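Local coordinates for PaaX domain-containing protein, C-domain protein (Mycobacterium tuberculosis, PDB 3KFW) that is of unknown function but, as a PaaX-family protein with a probable helix-turn-helix domain, may bind DNA as a transcriptional regulator, at residues A[8-13]-A[60-65]. Residues are numbered along the deposited sequence; the frame is centred on the assembly and turned at random.
Sequences VVLSVL and YRLSDR
In the N-terminal winged-helix-like unit, L62 at the end of the second hairpin strand reaches across to L10 and L13 on the first helix, 5-13. On the strand side a single methyl, CD1 of L62, makes the contact: it lies 3.8 Å from CB of L13 and 3.9 Å from CD2 of L10. L13 also brings its CD1 to 4.0 Å from CD1 of L62, the two side chains sliding past each other in opposite directions, whereas L10 and L62 cross at about a right angle. L10 sets its CG beside the backbone N and anti to the carbonyl carbon (chi1 -70°), a turn that carries CD2 to the methyl of L62. Three helices followed by the hairpin 53-56/59-62 give the order expected of a winged helix, consistent with the DNA-binding domain of PaaX-like proteins; the contact joins helix 5-13 to the hairpin, the probable wing. L13 and L62, both buried, share L53 of the partner strand as a neighbour, and L26 of helix 23-30 also packs on L13. No hydrogen bond links the segments. Just past L62, S63 occupies the N-cap position of helix 64-77, and the OG of S63 hydrogen-bonds to O of G51.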
ATOM      1  N   VAL A   8       8.760  30.406 -29.623  1.00 37.92           N
ATOM      2  CA  VAL A   8       8.063  31.044 -30.736  1.00 37.89           C
ATOM      3  C   VAL A   8       8.641  30.795 -32.120  1.00 38.49           C
ATOM      4  O   VAL A   8       7.837  30.764 -33.067  1.00 38.01           O
ATOM      5  CB  VAL A   8       7.679  32.533 -30.564  1.00 38.72           C
ATOM      6  CG1 VAL A   8       7.895  33.080 -29.126  1.00 38.28           C
ATOM      7  CG2 VAL A   8       8.317  33.397 -31.647  1.00 36.62           C
ATOM      8  N   VAL A   9       9.977  30.609 -32.278  1.00 38.35           N
ATOM      9  CA  VAL A   9      10.457  30.154 -33.613  1.00 38.61           C
ATOM     10  C   VAL A   9      10.007  28.731 -33.860  1.00 38.55           C
ATOM     11  O   VAL A   9       9.690  28.397 -34.984  1.00 40.08           O
ATOM     12  CB  VAL A   9      11.978  30.406 -34.005  1.00 38.89           C
ATOM     13  CG1 VAL A   9      12.582  31.558 -33.207  1.00 38.57           C
ATOM     14  CG2 VAL A   9      12.838  29.140 -33.938  1.00 37.86           C
ATOM     15  N   LEU A  10       9.904  27.904 -32.820  1.00 38.46           N
ATOM     16  CA  LEU A  10       9.273  26.592 -33.027  1.00 38.89           C
ATOM     17  C   LEU A  10       7.866  26.698 -33.631  1.00 37.99           C
ATOM     18  O   LEU A  10       7.600  26.076 -34.642  1.00 37.38           O
ATOM     19  CB  LEU A  10       9.265  25.708 -31.776  1.00 38.73           C
ATOM     20  CG  LEU A  10      10.641  25.168 -31.342  1.00 41.57           C
ATOM     21  CD1 LEU A  10      10.519  24.102 -30.190  1.00 41.59           C
ATOM     22  CD2 LEU A  10      11.465  24.630 -32.514  1.00 39.73           C
ATOM     23  N   SER A  11       6.985  27.481 -33.019  1.00 37.98           N
ATOM     24  CA  SER A  11       5.626  27.656 -33.535  1.00 38.28           C
ATOM     25  C   SER A  11       5.598  28.263 -34.917  1.00 37.81           C
ATOM     26  O   SER A  11       4.819  27.864 -35.741  1.00 38.20           O
ATOM     27  CB  SER A  11       4.804  28.493 -32.591  1.00 38.17           C
ATOM     28  OG  SER A  11       4.292  27.641 -31.576  1.00 42.01           O
ATOM     29  N   VAL A  12       6.480  29.206 -35.191  1.00 38.04           N
ATOM     30  CA  VAL A  12       6.485  29.838 -36.498  1.00 38.81           C
ATOM     31  C   VAL A  12       6.932  28.845 -37.590  1.00 39.95           C
ATOM     32  O   VAL A  12       6.490  28.922 -38.744  1.00 41.09           O
ATOM     33  CB  VAL A  12       7.340  31.139 -36.448  1.00 39.37           C
ATOM     34  CG1 VAL A  12       7.582  31.688 -37.830  1.00 39.37           C
ATOM     35  CG2 VAL A  12       6.626  32.215 -35.541  1.00 36.43           C
ATOM     36  N   LEU A  13       7.772  27.882 -37.218  1.00 39.96           N
ATOM     37  CA  LEU A  13       8.207  26.862 -38.151  1.00 41.33           C
ATOM     38  C   LEU A  13       7.344  25.597 -38.215  1.00 41.42           C
ATOM     39  O   LEU A  13       7.542  24.750 -39.064  1.00 43.44           O
ATOM     40  CB  LEU A  13       9.737  26.548 -37.993  1.00 40.69           C
ATOM     41  CG  LEU A  13      10.625  27.793 -38.177  1.00 40.83           C
ATOM     42  CD1 LEU A  13      12.043  27.522 -37.760  1.00 37.99           C
ATOM     43  CD2 LEU A  13      10.555  28.247 -39.642  1.00 38.36           C
ATOM     44  N   TYR A  60      17.069  28.568 -42.370  1.00 36.69           N
ATOM     45  CA  TYR A  60      16.853  27.745 -41.188  1.00 35.93           C
ATOM     46  C   TYR A  60      15.631  26.821 -41.354  1.00 36.12           C
ATOM     47  O   TYR A  60      14.643  27.179 -42.018  1.00 35.61           O
ATOM     48  CB  TYR A  60      16.658  28.651 -39.970  1.00 36.21           C
ATOM     49  CG  TYR A  60      17.807  29.622 -39.660  1.00 34.07           C
ATOM     50  CD1 TYR A  60      18.851  29.238 -38.828  1.00 32.39           C
ATOM     51  CD2 TYR A  60      17.833  30.925 -40.190  1.00 33.23           C
ATOM     52  CE1 TYR A  60      19.896  30.113 -38.527  1.00 33.81           C
ATOM     53  CE2 TYR A  60      18.908  31.854 -39.881  1.00 30.73           C
ATOM     54  CZ  TYR A  60      19.932  31.435 -39.047  1.00 32.62           C
ATOM     55  OH  TYR A  60      21.036  32.271 -38.731  1.00 32.32           O
ATOM     56  N   ARG A  61      15.735  25.618 -40.799  1.00 35.01           N
ATOM     57  CA  ARG A  61      14.640  24.696 -40.725  1.00 35.41           C
ATOM     58  C   ARG A  61      14.952  23.803 -39.502  1.00 36.27           C
ATOM     59  O   ARG A  61      16.088  23.818 -39.002  1.00 36.75           O
ATOM     60  CB  ARG A  61      14.459  23.883 -42.018  1.00 34.34           C
ATOM     61  CG  ARG A  61      15.451  22.786 -42.171  1.00 36.40           C
ATOM     62  CD  ARG A  61      15.183  21.880 -43.372  1.00 36.52           C
ATOM     63  NE  ARG A  61      16.289  20.948 -43.569  1.00 33.52           N
ATOM     64  CZ  ARG A  61      16.410  20.112 -44.604  1.00 33.92           C
ATOM     65  NH1 ARG A  61      15.455  20.073 -45.528  1.00 33.37           N
ATOM     66  NH2 ARG A  61      17.461  19.288 -44.690  1.00 25.68           N
ATOM     67  N   LEU A  62      13.938  23.095 -38.983  1.00 36.37           N
ATOM     68  CA  LEU A  62      14.108  22.263 -37.783  1.00 36.73           C
ATOM     69  C   LEU A  62      15.172  21.140 -37.949  1.00 37.35           C
ATOM     70  O   LEU A  62      15.291  20.542 -38.986  1.00 36.42           O
ATOM     71  CB  LEU A  62      12.737  21.637 -37.377  1.00 35.65           C
ATOM     72  CG  LEU A  62      11.769  22.260 -36.322  1.00 36.25           C
ATOM     73  CD1 LEU A  62      11.729  23.791 -36.292  1.00 32.78           C
ATOM     74  CD2 LEU A  62      10.331  21.688 -36.419  1.00 36.09           C
ATOM     75  N   SER A  63      15.885  20.843 -36.874  1.00 39.31           N
ATOM     76  CA  SER A  63      16.684  19.629 -36.701  1.00 40.62           C
ATOM     77  C   SER A  63      15.898  18.341 -36.829  1.00 42.52           C
ATOM     78  O   SER A  63      14.728  18.273 -36.385  1.00 43.61           O
ATOM     79  CB  SER A  63      17.207  19.629 -35.276  1.00 40.35           C
ATOM     80  OG  SER A  63      18.326  18.787 -35.196  1.00 41.49           O
ATOM     81  N   ASP A  64      16.545  17.289 -37.334  1.00 43.76           N
ATOM     82  CA  ASP A  64      15.905  15.976 -37.414  1.00 45.55           C
ATOM     83  C   ASP A  64      15.420  15.428 -36.060  1.00 46.09           C
ATOM     84  O   ASP A  64      14.329  14.843 -35.989  1.00 46.02           O
ATOM     85  CB  ASP A  64      16.756  14.962 -38.184  1.00 46.19           C
ATOM     86  CG  ASP A  64      16.527  15.036 -39.714  1.00 49.21           C
ATOM     87  OD1 ASP A  64      15.343  15.052 -40.151  1.00 51.08           O
ATOM     88  OD2 ASP A  64      17.528  15.067 -40.485  1.00 52.18           O
ATOM     89  N   ARG A  65      16.190  15.661 -34.990  1.00 46.50           N
ATOM     90  CA  ARG A  65      15.764  15.261 -33.637  1.00 46.73           C
ATOM     91  C   ARG A  65      14.681  16.159 -32.979  1.00 45.90           C
ATOM     92  O   ARG A  65      13.920  15.685 -32.127  1.00 45.95           O
ATOM     93  CB  ARG A  65      16.967  14.993 -32.701  1.00 47.28           C
ATOM     94  CG  ARG A  65      17.319  16.101 -31.697  1.00 50.13           C
ATOM     95  CD  ARG A  65      18.658  15.800 -30.967  1.00 54.91           C
ATOM     96  NE  ARG A  65      19.016  16.860 -30.013  1.00 57.48           N
ATOM     97  CZ  ARG A  65      19.958  17.789 -30.203  1.00 58.20           C
ATOM     98  NH1 ARG A  65      20.684  17.815 -31.320  1.00 56.66           N
ATOM     99  NH2 ARG A  65      20.174  18.701 -29.259  1.00 58.52           N
TER